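Local coordinates for phosphate ABC transporter, phosphate-binding protein (Clostridium perfringens, PDB 4Q8R) that probably binds phosphate with high affinity outside the membrane and delivers it to an ABC transporter for uptake into the cell, at residues R60-E65 and A69-V74; K46-G51 and L209-E214; S161-Q164 and N168-G171. All coordinates share one frame; numbering follows the deposited sequence. Where two conformers were deposited one is given.

Interactions 1 and 2 adjoin, their centres about 8 Å apart, and share a sheet in which strands 71-86 and 205-213 are antiparallel neighbours; the bond Lys-72 N to Tyr-212 O, 2.8 Å, probably ties one to the other. Interaction 3 reaches the same sheet through strand 169-174, but on the opposite side of the chain's centre, its centre about 32 Å from each of theirs. Chemistry follows place. Interaction 1, at the surface, is joined by zinc and carboxylates over a small leucine patch. Partly buried, interaction 2 combines an alanine-valine contact with a lysine reaching a helix end. Interaction 3, the buried one, packs methyls on methyls and backbone, with no polar bond between its two segments.

Interaction 1 of 3, residues R60-E65 and A69-V74. With ZN (zinc ion), chain F.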
loop_
_atom_site.group_PDB
_atom_site.type_symbol
_atom_site.label_atom_id
_atom_site.label_comp_id
_atom_site.label_asym_id
_atom_site.label_seq_id
_atom_site.Cartn_x
_atom_site.Cartn_y
_atom_site.Cartn_z
ATOM N N ARG A 60 5.281 -4.629 0.829
ATOM C CA ARG A 60 6.714 -4.328 0.715
ATOM C C ARG A 60 7.428 -5.658 0.513
ATOM O O ARG A 60 6.822 -6.722 0.755
ATOM C CB ARG A 60 7.276 -3.661 1.992
ATOM C CG ARG A 60 7.044 -4.457 3.256
ATOM C CD ARG A 60 8.027 -4.028 4.304
ATOM N NE ARG A 60 7.755 -4.543 5.625
ATOM C CZ ARG A 60 8.189 -5.697 6.090
ATOM N NH1 ARG A 60 8.917 -6.504 5.304
ATOM N NH2 ARG A 60 7.943 -6.017 7.355
ATOM N N ASP A 61 8.673 -5.617 0.091
ATOM C CA ASP A 61 9.425 -6.842 0.043
ATOM C C ASP A 61 9.686 -7.356 1.477
ATOM O O ASP A 61 9.652 -6.593 2.438
ATOM C CB ASP A 61 10.743 -6.636 -0.635
ATOM C CG ASP A 61 11.299 -7.904 -1.149
ATOM O OD1 ASP A 61 10.719 -9.004 -0.944
ATOM O OD2 ASP A 61 12.334 -7.817 -1.758
ATOM N N LEU A 62 9.986 -8.633 1.601
ATOM C CA LEU A 62 10.380 -9.202 2.904
ATOM C C LEU A 62 11.734 -8.692 3.306
ATOM O O LEU A 62 12.584 -8.401 2.452
ATOM C CB LEU A 62 10.486 -10.723 2.818
ATOM C CG LEU A 62 9.216 -11.499 2.563
ATOM C CD1 LEU A 62 9.468 -12.990 2.726
ATOM C CD2 LEU A 62 8.162 -11.014 3.557
ATOM N N LYS A 63 11.939 -8.606 4.606
ATOM C CA LYS A 63 13.283 -8.394 5.145
ATOM C C LYS A 63 14.006 -9.736 5.157
ATOM O O LYS A 63 13.378 -10.795 5.194
ATOM C CB LYS A 63 13.183 -7.811 6.529
ATOM C CG LYS A 63 12.438 -6.451 6.585
ATOM C CD LYS A 63 12.114 -6.102 8.025
ATOM C CE LYS A 63 11.243 -4.864 8.225
ATOM N NZ LYS A 63 12.031 -3.783 8.820
ATOM N N GLY A 64 15.328 -9.689 5.132
ATOM C CA GLY A 64 16.146 -10.906 5.102
ATOM C C GLY A 64 15.780 -11.851 6.248
ATOM O O GLY A 64 15.737 -13.074 6.109
ATOM N N GLU A 65 15.478 -11.302 7.401
ATOM C CA GLU A 65 15.086 -12.186 8.516
ATOM C C GLU A 65 13.724 -12.865 8.469
ATOM O O GLU A 65 13.480 -13.913 9.127
ATOM C CB GLU A 65 14.911 -11.336 9.675
ATOM C CG GLU A 65 16.084 -11.019 10.368
ATOM C CD GLU A 65 15.680 -10.221 11.543
ATOM O OE1 GLU A 65 16.019 -10.712 12.676
ATOM O OE2 GLU A 65 15.018 -9.149 11.280
ATOM N N ALA A 69 12.879 -17.105 8.148
ATOM C CA ALA A 69 11.903 -17.928 8.830
ATOM C C ALA A 69 11.311 -18.978 7.913
ATOM O O ALA A 69 10.427 -19.711 8.349
ATOM C CB ALA A 69 10.789 -17.078 9.411
ATOM N N GLY A 70 11.754 -19.025 6.651
ATOM C CA GLY A 70 11.298 -20.037 5.672
ATOM C C GLY A 70 10.123 -19.580 4.811
ATOM O O GLY A 70 9.289 -20.396 4.393
ATOM N N LEU A 71 10.008 -18.277 4.570
ATOM C CA LEU A 71 8.856 -17.789 3.799
ATOM C C LEU A 71 9.119 -17.760 2.316
ATOM O O LEU A 71 10.136 -17.264 1.889
ATOM C CB LEU A 71 8.404 -16.402 4.261
ATOM C CG LEU A 71 7.767 -16.206 5.641
ATOM C CD1 LEU A 71 7.573 -14.688 5.864
ATOM C CD2 LEU A 71 6.464 -16.980 5.806
ATOM N N LYS A 72 8.223 -18.389 1.543
ATOM C CA LYS A 72 8.195 -18.253 0.098
ATOM C C LYS A 72 7.412 -16.985 -0.222
ATOM O O LYS A 72 6.522 -16.598 0.518
ATOM C CB LYS A 72 7.492 -19.468 -0.493
ATOM C CG LYS A 72 8.214 -20.805 -0.223
ATOM C CD LYS A 72 9.695 -20.771 -0.629
ATOM C CE LYS A 72 10.383 -22.152 -0.591
ATOM N NZ LYS A 72 9.911 -23.091 -1.664
ATOM N N GLU A 73 7.757 -16.353 -1.336
ATOM C CA GLU A 73 7.015 -15.199 -1.782
ATOM C C GLU A 73 6.445 -15.360 -3.144
ATOM O O GLU A 73 7.056 -15.956 -4.058
ATOM C CB GLU A 73 7.908 -13.983 -1.784
ATOM C CG GLU A 73 8.820 -13.969 -0.604
ATOM C CD GLU A 73 9.894 -12.964 -0.823
ATOM O OE1 GLU A 73 11.073 -13.328 -0.716
ATOM O OE2 GLU A 73 9.550 -11.826 -1.198
ATOM N N VAL A 74 5.248 -14.840 -3.303
ATOM C CA VAL A 74 4.597 -14.831 -4.629
ATOM C C VAL A 74 4.140 -13.382 -4.877
ATOM O O VAL A 74 3.268 -12.869 -4.158
ATOM C CB VAL A 74 3.373 -15.779 -4.686
ATOM C CG1 VAL A 74 2.629 -15.632 -5.972
ATOM C CG2 VAL A 74 3.815 -17.197 -4.500
HETATM ZN ZN ZN F . 11.401 -10.762 -1.662
HETATM O O HOH W 1 10.848 -10.086 -3.185
#
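Asp-61 OD1 is gripped twice: it binds the zinc ion at 2.0 Å and also accepts a weak hydrogen bond from Leu-62 N at 2.7 Å. Across the contact Glu-73, in one of its two modelled conformers, binds the same zinc through OE2 at 2.2 Å, while OE1 stands 2.8 Å from the metal, at best a long, weak second contact. The two carboxylate chains cross at about a right angle, their planes 40° apart. Asp-61 reaches the metal because its CG stands anti to the backbone N (chi1 -159°). The zinc links Asp-61 OD1 and Glu-73 OE2, 3.1 Å apart with no hydrogen bond between them, whose negative charges would otherwise probably repel, and the salt bridge of Glu-73 OE1 with Lys-67 adds compensation. On the backbone side of Asp-61, Arg-60 NH1 donates to Asp-61 O at 3.0 Å, in the guanidinium plane, and pairs with Glu-66 as well. Next to the zinc site Leu-62 meets Glu-73 from the opposite direction, CD1 lying 3.5 Å from Glu-73 CG and 3.9 Å from Leu-71 CB, so one methyl touches both side chains. At the far end Ala-69 N makes a weak bond to Glu-65 O. The segments flank the short helix 64-68, which turns the chain into strand 71-86; helix 41-50 lies against the leucines through Ile-45 and Met-49, and strand 205-213 pairs with residues 72 and 74.

Interaction 2 of 3, residues K46-G51 and L209-E214; sequences KNAMEG and LAVYKE
Ala-48 and Lys-213 mark the two levels at which helix 41-50 rests on strand 205-213, a helix-on-sheet contact within the alpha/beta fold of a periplasmic binding protein. The helix is the connection of a beta-alpha-beta crossover: it links strands 34-38 and 55-58, both parallel to strand 6-10, and strand 205-213 extends the sheet antiparallel to 55-58. The two short axes come within 7.7 Å and run 19° from parallel, a short spacing, consistent with the small alanine side chain between them.

That side chain's methyl, Ala-48 CB, is directed at the strand, 4.0 Å from Val-211 O and 4.1 Å from Val-211 CG2. Valine meets it with one branch alone: CG2 sits between its own backbone N and carbonyl carbon, whereas CG1, beside the backbone N, takes no part in touching the helix.

Further along, Lys-213 does the reaching. With CG anti to the carbonyl carbon (chi1 -64°) and the chain extended from there on, it runs alongside the last turn, CG passing 4.0 Å from Ala-48 O before the ammonium arrives at Met-49 O. NZ donates to that oxygen at 2.9 Å, from above the carbonyl plane, 36° out of it, and therefore not on a lone pair. The helix closes here in a Schellman motif, with Gly-51 at positive phi, and the positive charge beside its C-terminal end would be expected to be favourable. Met-49 contributes its carbonyl to this bond, while its side chain, starting away from the strand, packs on Leu-71. The lysine's last methylene is held close too: CE lies 3.3 Å from Met-49 O and also 3.3 Å from Ala-69 O.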
loop_
_atom_site.group_PDB
_atom_site.type_symbol
_atom_site.label_atom_id
_atom_site.label_comp_id
_atom_site.label_asym_id
_atom_site.label_seq_id
_atom_site.Cartn_x
_atom_site.Cartn_y
_atom_site.Cartn_z
ATOM N N LYS A 46 4.578 -11.471 10.089
ATOM C CA LYS A 46 4.843 -12.181 11.339
ATOM C C LYS A 46 3.847 -13.300 11.631
ATOM O O LYS A 46 4.244 -14.410 12.125
ATOM C CB LYS A 46 4.779 -11.165 12.478
ATOM C CG LYS A 46 5.049 -11.780 13.819
ATOM C CD LYS A 46 6.462 -12.307 13.843
ATOM C CE LYS A 46 7.532 -11.275 14.169
ATOM N NZ LYS A 46 8.357 -12.096 15.048
ATOM N N ASN A 47 2.568 -13.078 11.301
ATOM C CA ASN A 47 1.587 -14.147 11.441
ATOM C C ASN A 47 1.900 -15.354 10.524
ATOM O O ASN A 47 1.753 -16.535 10.927
ATOM C CB ASN A 47 0.184 -13.663 11.152
ATOM C CG ASN A 47 -0.426 -12.900 12.302
ATOM O OD1 ASN A 47 0.044 -12.993 13.453
ATOM N ND2 ASN A 47 -1.511 -12.170 12.018
ATOM N N ALA A 48 2.384 -15.086 9.323
ATOM C CA ALA A 48 2.832 -16.172 8.449
ATOM C C ALA A 48 4.090 -16.879 8.986
ATOM O O ALA A 48 4.150 -18.102 8.936
ATOM C CB ALA A 48 3.045 -15.673 7.021
ATOM N N MET A 49 5.054 -16.139 9.531
ATOM C CA MET A 49 6.257 -16.726 10.106
ATOM C C MET A 49 5.873 -17.617 11.287
ATOM O O MET A 49 6.495 -18.644 11.538
ATOM C CB MET A 49 7.194 -15.631 10.647
ATOM C CG MET A 49 7.866 -14.773 9.576
ATOM S SD MET A 49 8.557 -13.268 10.269
ATOM C CE MET A 49 9.920 -13.986 11.228
ATOM N N GLU A 50 4.855 -17.241 12.048
ATOM C CA GLU A 50 4.510 -17.952 13.271
ATOM C C GLU A 50 3.460 -18.992 13.073
ATOM O O GLU A 50 3.179 -19.739 14.001
ATOM C CB GLU A 50 4.074 -16.939 14.386
ATOM C CG GLU A 50 5.205 -15.993 14.775
ATOM C CD GLU A 50 4.920 -15.093 15.989
ATOM O OE1 GLU A 50 3.749 -14.745 16.287
ATOM O OE2 GLU A 50 5.902 -14.711 16.663
ATOM N N GLY A 51 2.902 -19.133 11.875
ATOM C CA GLY A 51 1.874 -20.146 11.665
ATOM C C GLY A 51 0.487 -19.730 12.115
ATOM O O GLY A 51 -0.452 -20.548 12.132
ATOM N N LEU A 209 2.793 -8.936 -2.217
ATOM C CA LEU A 209 3.242 -10.312 -2.023
ATOM C C LEU A 209 2.275 -11.098 -1.197
ATOM O O LEU A 209 1.693 -10.593 -0.209
ATOM C CB LEU A 209 4.618 -10.362 -1.325
ATOM C CG LEU A 209 5.768 -9.577 -1.911
ATOM C CD1 LEU A 209 6.975 -9.653 -0.985
ATOM C CD2 LEU A 209 6.067 -10.046 -3.326
ATOM N N ALA A 210 2.068 -12.362 -1.605
ATOM C CA ALA A 210 1.498 -13.374 -0.768
ATOM C C ALA A 210 2.705 -14.205 -0.286
ATOM O O ALA A 210 3.538 -14.629 -1.133
ATOM C CB ALA A 210 0.584 -14.251 -1.626
ATOM N N VAL A 211 2.824 -14.410 1.036
ATOM C CA VAL A 211 3.912 -15.081 1.633
ATOM C C VAL A 211 3.389 -16.219 2.508
ATOM O O VAL A 211 2.312 -16.146 3.092
ATOM C CB VAL A 211 4.868 -14.152 2.445
ATOM C CG1 VAL A 211 5.373 -13.026 1.574
ATOM C CG2 VAL A 211 4.194 -13.620 3.723
ATOM N N TYR A 212 4.148 -17.301 2.544
ATOM C CA TYR A 212 3.687 -18.528 3.186
ATOM C C TYR A 212 4.907 -19.428 3.422
ATOM O O TYR A 212 5.937 -19.317 2.767
ATOM C CB TYR A 212 2.631 -19.247 2.326
ATOM C CG TYR A 212 3.115 -19.649 0.972
ATOM C CD1 TYR A 212 3.785 -20.868 0.777
ATOM C CD2 TYR A 212 2.934 -18.803 -0.123
ATOM C CE1 TYR A 212 4.222 -21.244 -0.459
ATOM C CE2 TYR A 212 3.364 -19.191 -1.412
ATOM C CZ TYR A 212 4.014 -20.410 -1.564
ATOM O OH TYR A 212 4.500 -20.821 -2.773
ATOM N N LYS A 213 4.754 -20.326 4.374
ATOM C CA LYS A 213 5.641 -21.447 4.540
ATOM C C LYS A 213 5.101 -22.658 3.737
ATOM O O LYS A 213 3.899 -22.975 3.795
ATOM C CB LYS A 213 5.719 -21.808 6.001
ATOM C CG LYS A 213 6.307 -20.740 6.879
ATOM C CD LYS A 213 6.452 -21.426 8.211
ATOM C CE LYS A 213 7.396 -20.728 9.105
ATOM N NZ LYS A 213 7.019 -21.236 10.446
ATOM N N GLU A 214 5.977 -23.317 2.992
ATOM C CA GLU A 214 5.556 -24.466 2.170
ATOM C C GLU A 214 4.862 -25.525 3.021
ATOM O O GLU A 214 3.915 -26.191 2.541
ATOM C CB GLU A 214 6.740 -25.058 1.399
ATOM C CG GLU A 214 6.321 -25.969 0.218
ATOM C CD GLU A 214 5.682 -25.207 -0.961
ATOM O OE1 GLU A 214 6.357 -24.300 -1.516
ATOM O OE2 GLU A 214 4.511 -25.507 -1.336
#

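Interaction 3 of 3, residues S161-Q164 and N168-G171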
loop_
_atom_site.group_PDB
_atom_site.type_symbol
_atom_site.label_atom_id
_atom_site.label_comp_id
_atom_site.label_asym_id
_atom_site.label_seq_id
_atom_site.Cartn_x
_atom_site.Cartn_y
_atom_site.Cartn_z
ATOM N N SER A 161 -9.197 8.960 5.327
ATOM C CA SER A 161 -10.215 9.696 6.083
ATOM C C SER A 161 -9.612 10.981 6.645
ATOM O O SER A 161 -10.230 12.040 6.596
ATOM C CB SER A 161 -10.762 8.853 7.214
ATOM O OG SER A 161 -11.600 7.818 6.744
ATOM N N LEU A 162 -8.398 10.914 7.147
ATOM C CA LEU A 162 -7.769 12.138 7.675
ATOM C C LEU A 162 -7.607 13.232 6.599
ATOM O O LEU A 162 -7.945 14.432 6.818
ATOM C CB LEU A 162 -6.463 11.799 8.405
ATOM C CG LEU A 162 -6.072 12.760 9.525
ATOM C CD1 LEU A 162 -7.202 12.891 10.512
ATOM C CD2 LEU A 162 -4.773 12.331 10.192
ATOM N N VAL A 163 -7.117 12.820 5.442
ATOM C CA VAL A 163 -6.894 13.714 4.321
ATOM C C VAL A 163 -8.255 14.251 3.834
ATOM O O VAL A 163 -8.407 15.460 3.591
ATOM C CB VAL A 163 -6.085 13.055 3.222
ATOM C CG1 VAL A 163 -6.030 13.927 1.970
ATOM C CG2 VAL A 163 -4.684 12.713 3.686
ATOM N N GLN A 164 -9.255 13.378 3.777
ATOM C CA GLN A 164 -10.602 13.803 3.428
ATOM C C GLN A 164 -11.139 14.866 4.380
ATOM O O GLN A 164 -11.980 15.670 3.977
ATOM C CB GLN A 164 -11.619 12.684 3.413
ATOM C CG GLN A 164 -11.458 11.732 2.260
ATOM C CD GLN A 164 -12.320 10.471 2.420
ATOM O OE1 GLN A 164 -12.565 10.003 3.545
ATOM N NE2 GLN A 164 -12.823 9.931 1.305
ATOM N N ASN A 168 -5.608 20.916 4.822
ATOM C CA ASN A 168 -4.213 21.107 4.753
ATOM C C ASN A 168 -3.376 19.849 4.883
ATOM O O ASN A 168 -2.185 19.950 5.012
ATOM C CB ASN A 168 -3.812 22.108 5.804
ATOM C CG ASN A 168 -4.427 23.459 5.508
ATOM O OD1 ASN A 168 -4.368 23.912 4.377
ATOM N ND2 ASN A 168 -4.987 24.081 6.489
ATOM N N ALA A 169 -4.033 18.690 4.879
ATOM C CA ALA A 169 -3.328 17.444 5.072
ATOM C C ALA A 169 -2.654 16.903 3.797
ATOM O O ALA A 169 -3.101 17.136 2.637
ATOM C CB ALA A 169 -4.300 16.442 5.594
ATOM N N ILE A 170 -1.654 16.060 3.998
ATOM C CA ILE A 170 -1.020 15.306 2.958
ATOM C C ILE A 170 -0.771 13.908 3.555
ATOM O O ILE A 170 -0.360 13.767 4.751
ATOM C CB ILE A 170 0.246 15.965 2.444
ATOM C CG1 ILE A 170 0.806 15.200 1.260
ATOM C CG2 ILE A 170 1.352 16.147 3.555
ATOM C CD1 ILE A 170 1.907 15.897 0.495
ATOM N N GLY A 171 -1.035 12.856 2.764
ATOM C CA GLY A 171 -0.744 11.478 3.193
ATOM C C GLY A 171 -0.330 10.655 2.008
ATOM O O GLY A 171 -0.265 11.147 0.906
#
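The flat group of this contact is the peptide joining Ile-170 to Gly-171, and Val-163 CG2 lies over one of its faces, 3.8 Å from Gly-171 N and 4.1 Å from Ile-170 C. The methyl stands 3.8 Å above the peptide plane, its distance from Gly-171 N, and so directly over that nitrogen. The backbone here pairs within the sheet: Gly-171 bonds to Ile-84, and Ile-170 to Val-121 and Val-123. With no side chain on Gly-171, the valine methyl comes right up to the strand. Its torsion sets the direction, since CG2 stands anti to the carbonyl carbon and CG1 anti to the backbone N (chi1 172°). Two residues before Gly-171, Ala-169 CB points at the helix and settles 4.0 Å from Val-163 CA and 4.2 Å from Val-163 CG2, with Leu-162 O at 4.3 Å. Ile-170 turns the other way, onto helix 96-103 and Trp-110.

Helix 156-164 is the connection in a beta-alpha-beta crossover from strand 151-153 to strand 169-174, both parallel to strand 121-125 between them, and this contact packs the helix end on the start of that last strand. Valine and alanine methyls carry it, packed on each other and on backbone atoms, while nearby backbone oxygens bond to others: Val-163 O to His-86, Asn-168 O to Trp-110. Cohesion thus rests on dispersion and burial, its precision on how closely methyls fit backbone.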